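Local coordinates for protein pseudouridine synthase (PDB 2AUS) that probably converts uridine to pseudouridine in RNA, as an archaeal Cbf5 of the TruB family of pseudouridine synthases, at residues G47-P55 and F208-L217; V62-N71 and L217-H225. One frame throughout, in Å; residues are numbered along the deposited sequence.

Interaction 1. Residues G47-P55 and F208-L217; sequences GVINLDKPP and FKEDETLVTL
The side-chain amide of N50 reaches into the bend of F208-L217 and is gripped there by two hydrogen bonds. ND2 donates one N-H to the carbonyl O of K209 and the other to OG1 of T213, each at 2.9 Å and each partner close to the amide plane, which fixes the rotation of the group. A chi1 of -179° points the amide away from the backbone N and toward the K209-T213 bend. T213 OG1 in turn donates to the syn lone pair of D211 OD2, 2.6 Å away; that oxygen also takes the backbone N of T213 from above the carboxylate plane, an Asx turn at the start of the type I turn D211-L214, which leads into the strand pairing. N50 OD1 is buried without a hydrogen-bond partner, 3.5 Å from CB of F208.

Backbone pairing is short and parallel. V215 N donates to N50 O, and D52 N to V215 O at 2.8 Å, so V215 is bonded through both its N and its O to the residues flanking L51. One water bridges N50 N and T213 O; another bridges D52 O and L217 N, the latter at the start of a helix that T216 caps.

Among apolar contacts, V48 CG2 meets the edge of the F208 ring in its plane, 4.0 Å from CZ. I49 CG2 touches V215 CG2 at 3.6 Å, and L214 lays its two methyls along D52, whose carboxylate is salt-bridged to R201. L217 puts CD1 against the P54 ring, 3.9 Å from its CD.

Strand 47-53 is part of a mixed sheet, pairing also with strands 88-93 and 241-242; L51 packs onto helix 59-69.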
loop_
_atom_site.group_PDB
_atom_site.type_symbol
_atom_site.label_atom_id
_atom_site.label_comp_id
_atom_site.label_asym_id
_atom_site.label_seq_id
_atom_site.Cartn_x
_atom_site.Cartn_y
_atom_site.Cartn_z
ATOM N N GLY A 47 -12.066 -25.896 -4.752
ATOM C CA GLY A 47 -10.624 -25.767 -4.674
ATOM C C GLY A 47 -10.109 -24.978 -3.484
ATOM O O GLY A 47 -10.859 -24.261 -2.820
ATOM N N VAL A 48 -8.814 -25.130 -3.218
ATOM C CA VAL A 48 -8.132 -24.425 -2.134
ATOM C C VAL A 48 -6.848 -23.868 -2.728
ATOM O O VAL A 48 -6.148 -24.566 -3.463
ATOM C CB VAL A 48 -7.755 -25.366 -0.969
ATOM C CG1 VAL A 48 -8.994 -25.759 -0.190
ATOM C CG2 VAL A 48 -7.071 -26.617 -1.516
ATOM N N ILE A 49 -6.545 -22.613 -2.422
ATOM C CA ILE A 49 -5.341 -21.980 -2.945
ATOM C C ILE A 49 -4.241 -21.960 -1.902
ATOM O O ILE A 49 -4.479 -21.607 -0.746
ATOM C CB ILE A 49 -5.612 -20.513 -3.360
ATOM C CG1 ILE A 49 -6.717 -20.465 -4.413
ATOM C CG2 ILE A 49 -4.333 -19.872 -3.903
ATOM C CD1 ILE A 49 -7.075 -19.047 -4.857
ATOM N N ASN A 50 -3.039 -22.362 -2.295
ATOM C CA ASN A 50 -1.902 -22.316 -1.379
ATOM C C ASN A 50 -1.264 -20.964 -1.695
ATOM O O ASN A 50 -0.329 -20.859 -2.490
ATOM C CB ASN A 50 -0.942 -23.465 -1.658
ATOM C CG ASN A 50 0.249 -23.470 -0.722
ATOM O OD1 ASN A 50 0.204 -22.899 0.371
ATOM N ND2 ASN A 50 1.322 -24.123 -1.143
ATOM N N LEU A 51 -1.807 -19.923 -1.077
ATOM C CA LEU A 51 -1.346 -18.569 -1.329
ATOM C C LEU A 51 -0.193 -18.080 -0.463
ATOM O O LEU A 51 -0.122 -18.384 0.728
ATOM C CB LEU A 51 -2.518 -17.606 -1.170
ATOM C CG LEU A 51 -2.232 -16.200 -1.697
ATOM C CD1 LEU A 51 -2.567 -16.143 -3.197
ATOM C CD2 LEU A 51 -3.053 -15.186 -0.928
ATOM N N ASP A 52 0.710 -17.324 -1.078
ATOM C CA ASP A 52 1.839 -16.733 -0.357
ATOM C C ASP A 52 1.329 -15.343 -0.028
ATOM O O ASP A 52 1.351 -14.451 -0.879
ATOM C CB ASP A 52 3.081 -16.611 -1.250
ATOM C CG ASP A 52 4.331 -16.170 -0.475
ATOM O OD1 ASP A 52 4.196 -15.607 0.635
ATOM O OD2 ASP A 52 5.455 -16.385 -0.978
ATOM N N LYS A 53 0.838 -15.170 1.193
ATOM C CA LYS A 53 0.305 -13.883 1.610
ATOM C C LYS A 53 1.388 -12.808 1.610
ATOM O O LYS A 53 2.497 -13.029 2.093
ATOM C CB LYS A 53 -0.295 -13.991 3.014
ATOM C CG LYS A 53 -0.730 -12.656 3.607
ATOM C CD LYS A 53 -1.059 -12.778 5.083
ATOM C CE LYS A 53 -1.422 -11.422 5.680
ATOM N NZ LYS A 53 -0.329 -10.421 5.463
ATOM N N PRO A 54 1.090 -11.634 1.045
ATOM C CA PRO A 54 2.109 -10.583 1.044
ATOM C C PRO A 54 1.997 -9.812 2.359
ATOM O O PRO A 54 0.914 -9.723 2.941
ATOM C CB PRO A 54 1.713 -9.727 -0.157
ATOM C CG PRO A 54 0.214 -9.773 -0.084
ATOM C CD PRO A 54 -0.066 -11.250 0.217
ATOM N N PRO A 55 3.115 -9.263 2.859
ATOM C CA PRO A 55 3.037 -8.507 4.114
ATOM C C PRO A 55 2.273 -7.209 3.859
ATOM O O PRO A 55 2.321 -6.661 2.754
ATOM C CB PRO A 55 4.500 -8.252 4.450
ATOM C CG PRO A 55 5.114 -8.083 3.094
ATOM C CD PRO A 55 4.479 -9.220 2.302
ATOM N N PHE A 208 0.047 -27.630 3.525
ATOM C CA PHE A 208 0.469 -26.552 2.636
ATOM C C PHE A 208 1.863 -26.043 2.969
ATOM O O PHE A 208 2.143 -25.635 4.094
ATOM C CB PHE A 208 -0.542 -25.402 2.675
ATOM C CG PHE A 208 -1.922 -25.815 2.264
ATOM C CD1 PHE A 208 -2.811 -26.347 3.194
ATOM C CD2 PHE A 208 -2.315 -25.727 0.933
ATOM C CE1 PHE A 208 -4.072 -26.790 2.799
ATOM C CE2 PHE A 208 -3.571 -26.166 0.525
ATOM C CZ PHE A 208 -4.456 -26.700 1.461
ATOM N N LYS A 209 2.739 -26.068 1.973
ATOM C CA LYS A 209 4.106 -25.624 2.164
ATOM C C LYS A 209 4.636 -24.917 0.924
ATOM O O LYS A 209 3.961 -24.857 -0.111
ATOM C CB LYS A 209 4.996 -26.822 2.493
ATOM C CG LYS A 209 5.050 -27.857 1.391
ATOM C CD LYS A 209 6.026 -28.986 1.713
ATOM C CE LYS A 209 5.568 -29.806 2.909
ATOM N NZ LYS A 209 6.441 -31.001 3.143
ATOM N N GLU A 210 5.844 -24.378 1.039
ATOM C CA GLU A 210 6.486 -23.675 -0.064
ATOM C C GLU A 210 6.992 -24.653 -1.110
ATOM O O GLU A 210 8.146 -25.085 -1.075
ATOM C CB GLU A 210 7.654 -22.833 0.449
ATOM C CG GLU A 210 7.236 -21.620 1.251
ATOM C CD GLU A 210 8.415 -20.738 1.594
ATOM O OE1 GLU A 210 9.216 -21.122 2.472
ATOM O OE2 GLU A 210 8.549 -19.665 0.980
ATOM N N ASP A 211 6.115 -25.005 -2.035
ATOM C CA ASP A 211 6.458 -25.917 -3.111
ATOM C C ASP A 211 5.862 -25.349 -4.392
ATOM O O ASP A 211 5.458 -24.184 -4.419
ATOM C CB ASP A 211 5.918 -27.314 -2.812
ATOM C CG ASP A 211 4.410 -27.336 -2.619
ATOM O OD1 ASP A 211 3.908 -28.360 -2.109
ATOM O OD2 ASP A 211 3.731 -26.346 -2.977
ATOM N N GLU A 212 5.790 -26.152 -5.447
ATOM C CA GLU A 212 5.266 -25.636 -6.704
ATOM C C GLU A 212 3.844 -25.097 -6.617
ATOM O O GLU A 212 3.442 -24.294 -7.457
ATOM C CB GLU A 212 5.350 -26.698 -7.812
ATOM C CG GLU A 212 4.370 -27.857 -7.702
ATOM C CD GLU A 212 4.622 -28.736 -6.490
ATOM O OE1 GLU A 212 5.806 -28.967 -6.156
ATOM O OE2 GLU A 212 3.633 -29.207 -5.882
ATOM N N THR A 213 3.084 -25.508 -5.604
ATOM C CA THR A 213 1.702 -25.040 -5.486
ATOM C C THR A 213 1.537 -23.676 -4.828
ATOM O O THR A 213 0.436 -23.121 -4.826
ATOM C CB THR A 213 0.821 -26.043 -4.720
ATOM O OG1 THR A 213 1.184 -26.046 -3.335
ATOM C CG2 THR A 213 0.991 -27.445 -5.297
ATOM N N LEU A 214 2.614 -23.134 -4.267
ATOM C CA LEU A 214 2.531 -21.826 -3.625
ATOM C C LEU A 214 2.423 -20.767 -4.708
ATOM O O LEU A 214 3.307 -20.653 -5.554
ATOM C CB LEU A 214 3.774 -21.554 -2.776
ATOM C CG LEU A 214 3.747 -20.225 -2.010
ATOM C CD1 LEU A 214 2.695 -20.295 -0.905
ATOM C CD2 LEU A 214 5.123 -19.930 -1.416
ATOM N N VAL A 215 1.340 -19.997 -4.691
ATOM C CA VAL A 215 1.142 -18.956 -5.690
ATOM C C VAL A 215 0.884 -17.586 -5.071
ATOM O O VAL A 215 0.499 -17.481 -3.905
ATOM C CB VAL A 215 -0.036 -19.312 -6.635
ATOM C CG1 VAL A 215 0.303 -20.580 -7.417
ATOM C CG2 VAL A 215 -1.323 -19.504 -5.831
ATOM N N THR A 216 1.101 -16.537 -5.860
ATOM C CA THR A 216 0.894 -15.172 -5.396
ATOM C C THR A 216 -0.354 -14.585 -6.034
ATOM O O THR A 216 -0.885 -15.127 -7.004
ATOM C CB THR A 216 2.076 -14.247 -5.774
ATOM O OG1 THR A 216 2.149 -14.139 -7.200
ATOM C CG2 THR A 216 3.396 -14.795 -5.239
ATOM N N LEU A 217 -0.805 -13.461 -5.490
ATOM C CA LEU A 217 -1.985 -12.775 -5.993
ATOM C C LEU A 217 -1.807 -12.383 -7.459
ATOM O O LEU A 217 -2.753 -12.428 -8.246
ATOM C CB LEU A 217 -2.252 -11.539 -5.134
ATOM C CG LEU A 217 -2.661 -11.888 -3.699
ATOM C CD1 LEU A 217 -2.497 -10.681 -2.780
ATOM C CD2 LEU A 217 -4.104 -12.373 -3.708
HETATM O O HOH W 1 -2.206 -23.264 -4.835
HETATM O O HOH W 2 0.571 -12.789 -3.011
#

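Interaction 2. Residues V62-N71 and L217-H225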
loop_
_atom_site.group_PDB
_atom_site.type_symbol
_atom_site.label_atom_id
_atom_site.label_comp_id
_atom_site.label_asym_id
_atom_site.label_seq_id
_atom_site.Cartn_x
_atom_site.Cartn_y
_atom_site.Cartn_z
ATOM N N VAL A 62 -6.879 -9.998 2.113
ATOM C CA VAL A 62 -6.283 -10.837 1.073
ATOM C C VAL A 62 -7.352 -11.758 0.468
ATOM O O VAL A 62 -7.412 -11.953 -0.747
ATOM C CB VAL A 62 -5.136 -11.688 1.649
ATOM C CG1 VAL A 62 -4.675 -12.720 0.632
ATOM C CG2 VAL A 62 -3.986 -10.782 2.031
ATOM N N VAL A 63 -8.200 -12.324 1.322
ATOM C CA VAL A 63 -9.262 -13.196 0.844
ATOM C C VAL A 63 -10.231 -12.371 -0.013
ATOM O O VAL A 63 -10.700 -12.835 -1.057
ATOM C CB VAL A 63 -10.022 -13.847 2.015
ATOM C CG1 VAL A 63 -11.199 -14.647 1.494
ATOM C CG2 VAL A 63 -9.083 -14.759 2.789
ATOM N N ALA A 64 -10.521 -11.147 0.426
ATOM C CA ALA A 64 -11.418 -10.277 -0.327
ATOM C C ALA A 64 -10.847 -10.076 -1.733
ATOM O O ALA A 64 -11.584 -10.107 -2.714
ATOM C CB ALA A 64 -11.572 -8.924 0.384
ATOM N N TRP A 65 -9.535 -9.869 -1.826
ATOM C CA TRP A 65 -8.880 -9.679 -3.123
ATOM C C TRP A 65 -9.022 -10.926 -3.984
ATOM O O TRP A 65 -9.265 -10.846 -5.188
ATOM C CB TRP A 65 -7.386 -9.379 -2.952
ATOM C CG TRP A 65 -7.078 -8.006 -2.442
ATOM C CD1 TRP A 65 -7.888 -6.905 -2.503
ATOM C CD2 TRP A 65 -5.842 -7.564 -1.860
ATOM N NE1 TRP A 65 -7.232 -5.808 -1.999
ATOM C CE2 TRP A 65 -5.976 -6.181 -1.598
ATOM C CE3 TRP A 65 -4.633 -8.200 -1.538
ATOM C CZ2 TRP A 65 -4.944 -5.423 -1.028
ATOM C CZ3 TRP A 65 -3.606 -7.445 -0.972
ATOM C CH2 TRP A 65 -3.770 -6.070 -0.723
ATOM N N ILE A 66 -8.852 -12.085 -3.361
ATOM C CA ILE A 66 -8.957 -13.342 -4.082
ATOM C C ILE A 66 -10.370 -13.521 -4.657
ATOM O O ILE A 66 -10.530 -13.972 -5.791
ATOM C CB ILE A 66 -8.561 -14.519 -3.157
ATOM C CG1 ILE A 66 -7.034 -14.556 -3.025
ATOM C CG2 ILE A 66 -9.107 -15.831 -3.689
ATOM C CD1 ILE A 66 -6.525 -15.540 -2.007
ATOM N N LYS A 67 -11.387 -13.144 -3.887
ATOM C CA LYS A 67 -12.764 -13.265 -4.357
ATOM C C LYS A 67 -12.994 -12.355 -5.562
ATOM O O LYS A 67 -13.701 -12.726 -6.506
ATOM C CB LYS A 67 -13.756 -12.912 -3.241
ATOM C CG LYS A 67 -13.636 -13.808 -2.012
ATOM C CD LYS A 67 -14.913 -13.829 -1.180
ATOM C CE LYS A 67 -15.236 -12.471 -0.588
ATOM N NZ LYS A 67 -16.519 -12.496 0.177
ATOM N N ARG A 68 -12.382 -11.173 -5.539
ATOM C CA ARG A 68 -12.526 -10.231 -6.637
ATOM C C ARG A 68 -11.801 -10.730 -7.876
ATOM O O ARG A 68 -12.354 -10.711 -8.966
ATOM C CB ARG A 68 -11.986 -8.851 -6.245
ATOM C CG ARG A 68 -12.675 -8.266 -5.029
ATOM C CD ARG A 68 -12.451 -6.769 -4.895
ATOM N NE ARG A 68 -13.111 -6.264 -3.691
ATOM C CZ ARG A 68 -12.552 -6.236 -2.483
ATOM N NH1 ARG A 68 -11.310 -6.673 -2.309
ATOM N NH2 ARG A 68 -13.241 -5.791 -1.440
ATOM N N ILE A 69 -10.569 -11.189 -7.699
ATOM C CA ILE A 69 -9.773 -11.686 -8.812
ATOM C C ILE A 69 -10.415 -12.880 -9.506
ATOM O O ILE A 69 -10.509 -12.921 -10.732
ATOM C CB ILE A 69 -8.368 -12.115 -8.345
ATOM C CG1 ILE A 69 -7.646 -10.924 -7.716
ATOM C CG2 ILE A 69 -7.581 -12.690 -9.529
ATOM C CD1 ILE A 69 -6.348 -11.296 -7.016
ATOM N N LEU A 70 -10.857 -13.856 -8.721
ATOM C CA LEU A 70 -11.455 -15.047 -9.297
ATOM C C LEU A 70 -12.967 -14.947 -9.459
ATOM O O LEU A 70 -13.620 -15.934 -9.765
ATOM C CB LEU A 70 -11.082 -16.272 -8.456
ATOM C CG LEU A 70 -9.580 -16.484 -8.209
ATOM C CD1 LEU A 70 -9.367 -17.741 -7.362
ATOM C CD2 LEU A 70 -8.842 -16.607 -9.541
ATOM N N ASN A 71 -13.522 -13.753 -9.264
ATOM C CA ASN A 71 -14.963 -13.556 -9.420
ATOM C C ASN A 71 -15.746 -14.609 -8.640
ATOM O O ASN A 71 -16.623 -15.282 -9.182
ATOM C CB ASN A 71 -15.332 -13.622 -10.908
ATOM C CG ASN A 71 -14.906 -12.372 -11.671
ATOM O OD1 ASN A 71 -15.654 -11.403 -11.757
ATOM N ND2 ASN A 71 -13.691 -12.387 -12.210
ATOM N N LEU A 217 -0.805 -13.461 -5.490
ATOM C CA LEU A 217 -1.985 -12.775 -5.993
ATOM C C LEU A 217 -1.807 -12.383 -7.459
ATOM O O LEU A 217 -2.753 -12.428 -8.246
ATOM C CB LEU A 217 -2.252 -11.539 -5.134
ATOM C CG LEU A 217 -2.661 -11.888 -3.699
ATOM C CD1 LEU A 217 -2.497 -10.681 -2.780
ATOM C CD2 LEU A 217 -4.104 -12.373 -3.708
ATOM N N HIS A 218 -0.591 -11.997 -7.825
ATOM C CA HIS A 218 -0.317 -11.615 -9.203
ATOM C C HIS A 218 -0.391 -12.842 -10.086
ATOM O O HIS A 218 -0.859 -12.767 -11.221
ATOM C CB HIS A 218 1.057 -10.952 -9.314
ATOM C CG HIS A 218 1.064 -9.521 -8.876
ATOM N ND1 HIS A 218 2.225 -8.822 -8.627
ATOM C CD2 HIS A 218 0.047 -8.652 -8.662
ATOM C CE1 HIS A 218 1.921 -7.584 -8.278
ATOM N NE2 HIS A 218 0.607 -7.456 -8.293
ATOM N N ASP A 219 0.070 -13.975 -9.567
ATOM C CA ASP A 219 -0.007 -15.208 -10.330
ATOM C C ASP A 219 -1.467 -15.480 -10.640
ATOM O O ASP A 219 -1.817 -15.773 -11.778
ATOM C CB ASP A 219 0.550 -16.394 -9.548
ATOM C CG ASP A 219 2.048 -16.347 -9.403
ATOM O OD1 ASP A 219 2.702 -15.697 -10.247
ATOM O OD2 ASP A 219 2.568 -16.981 -8.454
ATOM N N LEU A 220 -2.317 -15.375 -9.619
ATOM C CA LEU A 220 -3.745 -15.624 -9.781
ATOM C C LEU A 220 -4.383 -14.695 -10.801
ATOM O O LEU A 220 -5.209 -15.127 -11.609
ATOM C CB LEU A 220 -4.476 -15.481 -8.443
ATOM C CG LEU A 220 -4.214 -16.574 -7.409
ATOM C CD1 LEU A 220 -5.076 -16.320 -6.177
ATOM C CD2 LEU A 220 -4.540 -17.935 -8.018
ATOM N N VAL A 221 -4.018 -13.420 -10.753
ATOM C CA VAL A 221 -4.566 -12.453 -11.695
ATOM C C VAL A 221 -4.189 -12.863 -13.113
ATOM O O VAL A 221 -5.042 -12.929 -13.993
ATOM C CB VAL A 221 -4.031 -11.034 -11.427
ATOM C CG1 VAL A 221 -4.425 -10.101 -12.576
ATOM C CG2 VAL A 221 -4.587 -10.513 -10.099
ATOM N N ASP A 222 -2.916 -13.173 -13.326
ATOM C CA ASP A 222 -2.460 -13.550 -14.657
ATOM C C ASP A 222 -3.015 -14.873 -15.167
ATOM O O ASP A 222 -3.373 -14.986 -16.341
ATOM C CB ASP A 222 -0.932 -13.577 -14.695
ATOM C CG ASP A 222 -0.323 -12.235 -14.339
ATOM O OD1 ASP A 222 -1.070 -11.229 -14.312
ATOM O OD2 ASP A 222 0.901 -12.179 -14.092
ATOM N N TYR A 223 -3.087 -15.876 -14.301
ATOM C CA TYR A 223 -3.604 -17.178 -14.707
ATOM C C TYR A 223 -5.098 -17.107 -15.016
ATOM O O TYR A 223 -5.597 -17.794 -15.910
ATOM C CB TYR A 223 -3.353 -18.200 -13.604
ATOM C CG TYR A 223 -1.894 -18.436 -13.302
ATOM C CD1 TYR A 223 -1.511 -19.047 -12.112
ATOM C CD2 TYR A 223 -0.896 -18.093 -14.221
ATOM C CE1 TYR A 223 -0.176 -19.316 -11.837
ATOM C CE2 TYR A 223 0.447 -18.362 -13.958
ATOM C CZ TYR A 223 0.797 -18.975 -12.760
ATOM O OH TYR A 223 2.117 -19.240 -12.472
ATOM N N TYR A 224 -5.809 -16.269 -14.276
ATOM C CA TYR A 224 -7.235 -16.117 -14.496
ATOM C C TYR A 224 -7.433 -15.458 -15.854
ATOM O O TYR A 224 -8.385 -15.772 -16.571
ATOM C CB TYR A 224 -7.851 -15.270 -13.389
ATOM C CG TYR A 224 -9.358 -15.315 -13.373
ATOM C CD1 TYR A 224 -10.109 -14.226 -13.815
ATOM C CD2 TYR A 224 -10.032 -16.445 -12.918
ATOM C CE1 TYR A 224 -11.497 -14.258 -13.803
ATOM C CE2 TYR A 224 -11.422 -16.489 -12.900
ATOM C CZ TYR A 224 -12.148 -15.392 -13.345
ATOM O OH TYR A 224 -13.521 -15.429 -13.331
ATOM N N HIS A 225 -6.516 -14.555 -16.202
ATOM C CA HIS A 225 -6.547 -13.868 -17.492
ATOM C C HIS A 225 -6.288 -14.869 -18.615
ATOM O O HIS A 225 -6.990 -14.875 -19.621
ATOM C CB HIS A 225 -5.485 -12.763 -17.540
ATOM C CG HIS A 225 -5.987 -11.419 -17.112
ATOM N ND1 HIS A 225 -6.479 -10.490 -18.004
ATOM C CD2 HIS A 225 -6.096 -10.854 -15.886
ATOM C CE1 HIS A 225 -6.867 -9.409 -17.348
ATOM N NE2 HIS A 225 -6.645 -9.605 -16.060
#
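L217 drives its isobutyl end into helix 59-69 as a knob among V62, W65, I66 and I69. Its two methyls divide the work: CD1 meets the edge of the W65 indole, 3.5 Å from CE3, while CD2 lies 3.7 Å from CG1 of I66. CB of L217 already points at helix 59-69, and CG, anti to the carbonyl carbon (chi1 -67°), spreads the two methyls over W65 and I66. One turn on, I69 and V221 cross at about a right angle, I69 CD1 reaching V221 CG2 at 3.6 Å. L220 adds CD1 against the same I66 CG1 that L217 touches.

At the far end the Y224 ring turns one face to the C-terminal end of helix 59-69. The carbonyl O of I69 and CA of L70 lie over that face, the latter a CH-pi contact at 4.1 Å from the ring centroid, and L70 CD2 touches the ring at CD2, 3.6 Å away. N71 ND2 makes only a weak, bent bond to Y224 OH at 3.2 Å.

The two helices run nearly parallel, 10° between their directions, with axes 10.2 Å apart at closest approach. A Schellman motif ends helix 59-69: N71, at positive phi, is its C-prime residue, and this turn of the chain brings the asparagine over to the tyrosine hydroxyl.

Farther out, strand 47-53 backs the pair through I49 and L51, and strand 88-93 packs on V62, I66 and L70. I236 of helix 234-239 also touches L70. A chain of another protein packs on L217 and V221 and pairs basic side chains with the carboxylate of D222.

Overall arrangement
Interactions 1 and 2 meet at L217, which follows the strand pairing of the first and opens the helix of the second. Both join the same two regions of the chain: strand 47-53 leads into helix 59-69, as strand 214-215 leads into helix 217-228, so a parallel strand pair is followed by a nearly parallel helix pair. Interaction 1 is the more buried, and depends on backbone and amide hydrogen bonds; interaction 2, farther from the chain's centre and partly open, is almost wholly apolar. They interlock directly, L51 CD2 lying 3.3 Å from V62 CG1, and I49 CD1 3.6 Å from CD1 of L220. Another protein's chain contacts both.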